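Local coordinates for protein XRE family transcriptional regulator (Enterobacter cloacae subsp. cloacae, PDB 6B8W) that probably regulates transcription as a DNA-binding factor of the XRE family, here represented by its cupin beta-barrel domain with a manganese-binding site, at residues I22-A25 against P26-S30. Sequence-based numbering, arbitrary orientation. Where two conformers were deposited one is given.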
loop_
_atom_site.group_PDB
_atom_site.type_symbol
_atom_site.label_atom_id
_atom_site.label_comp_id
_atom_site.label_asym_id
_atom_site.label_seq_id
_atom_site.Cartn_x
_atom_site.Cartn_y
_atom_site.Cartn_z
ATOM N N ILE A 22 8.548 4.521 2.531
ATOM C CA ILE A 22 9.920 4.572 3.031
ATOM C C ILE A 22 10.928 4.184 1.966
ATOM O O ILE A 22 10.738 3.201 1.261
ATOM C CB ILE A 22 10.054 3.605 4.222
ATOM C CG1 ILE A 22 9.034 3.977 5.317
ATOM C CG2 ILE A 22 11.489 3.577 4.761
ATOM C CD1 ILE A 22 8.999 3.026 6.494
ATOM N N ILE A 23 11.999 4.963 1.857
ATOM C CA ILE A 23 13.085 4.665 0.927
ATOM C C ILE A 23 14.335 4.439 1.804
ATOM O O ILE A 23 14.729 5.317 2.572
ATOM C CB ILE A 23 13.313 5.755 -0.094
ATOM C CG1 ILE A 23 12.036 5.925 -0.948
ATOM C CG2 ILE A 23 14.501 5.386 -0.979
ATOM C CD1 ILE A 23 12.072 7.072 -1.939
ATOM N N LEU A 24 14.936 3.263 1.656
ATOM C CA LEU A 24 16.106 2.845 2.433
ATOM C C LEU A 24 17.295 2.714 1.482
ATOM O O LEU A 24 17.251 1.963 0.491
ATOM C CB LEU A 24 15.757 1.518 3.140
ATOM C CG LEU A 24 16.535 0.968 4.319
ATOM C CD1 LEU A 24 16.587 1.958 5.489
ATOM C CD2 LEU A 24 15.904 -0.359 4.769
ATOM N N ALA A 25 18.347 3.483 1.765
ATOM C CA ALA A 25 19.540 3.527 0.930
ATOM C C ALA A 25 20.345 2.238 1.017
ATOM O O ALA A 25 20.230 1.514 1.998
ATOM C CB ALA A 25 20.419 4.710 1.330
ATOM N N PRO A 26 21.163 1.955 -0.008
ATOM C CA PRO A 26 21.989 0.755 0.028
ATOM C C PRO A 26 22.818 0.687 1.303
ATOM O O PRO A 26 23.400 1.698 1.719
ATOM C CB PRO A 26 22.910 0.929 -1.184
ATOM C CG PRO A 26 22.090 1.727 -2.128
ATOM C CD PRO A 26 21.344 2.691 -1.273
ATOM N N GLY A 27 22.795 -0.470 1.946
ATOM C CA GLY A 27 23.572 -0.710 3.161
ATOM C C GLY A 27 22.957 -0.213 4.452
ATOM O O GLY A 27 23.499 -0.476 5.522
ATOM N N ALA A 28 21.836 0.503 4.364
ATOM C CA ALA A 28 21.192 1.039 5.538
ATOM C C ALA A 28 20.444 -0.042 6.337
ATOM O O ALA A 28 19.897 -0.983 5.779
ATOM C CB ALA A 28 20.243 2.153 5.143
ATOM N N LEU A 29 20.461 0.134 7.649
ATOM C CA LEU A 29 19.805 -0.729 8.611
ATOM C C LEU A 29 18.988 0.154 9.539
ATOM O O LEU A 29 19.529 1.099 10.134
ATOM C CB LEU A 29 20.833 -1.475 9.439
ATOM C CG LEU A 29 20.313 -2.265 10.647
ATOM C CD1 LEU A 29 19.444 -3.438 10.240
ATOM C CD2 LEU A 29 21.496 -2.745 11.503
ATOM N N SER A 30 17.710 -0.186 9.702
ATOM C CA SER A 30 16.827 0.540 10.596
ATOM C C SER A 30 16.129 -0.445 11.538
ATOM O O SER A 30 15.476 -1.382 11.082
ATOM C CB SER A 30 15.783 1.290 9.772
ATOM O OG SER A 30 14.895 2.017 10.596
#
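The carbonyl O of A25 accepts the backbone N-H of A28 at 3.0 Å from A28 N to A25 O, with an N-H...O angle of 160°. The bond is fairly straight, yet A28 N stands above the carbonyl plane. It closes a type II beta turn with P26 and G27 at its two central positions, and G27 has a positive phi of 82°, a value that glycine adopts readily. G27 N, 3.2 Å from A25 O, is too poorly angled to bond. Next to the turn, CD1 of L24 lies 3.7 Å from CB of A28, and CG of L24 follows at 4.0 Å from the same methyl. With CG anti to the backbone N (chi1 -162°), the isobutyl group of L24 reaches across to the returning chain, where CD1 also approaches CB of S30 at 4.4 Å. The turn joins strand 17-24 of one cupin sheet to strand 29-31 of the other. N79 gives a side-chain hydrogen bond from ND2 to the carbonyl O of L24, and pairs backbone to backbone with G27. L24 also touches Y77, a residue of the manganese site, which holds no metal in this chain. The A28-A25 bond thus gives A25 O a partner and fixes the turn, while L24, touching both A28 and Y77, packs it against the metal site.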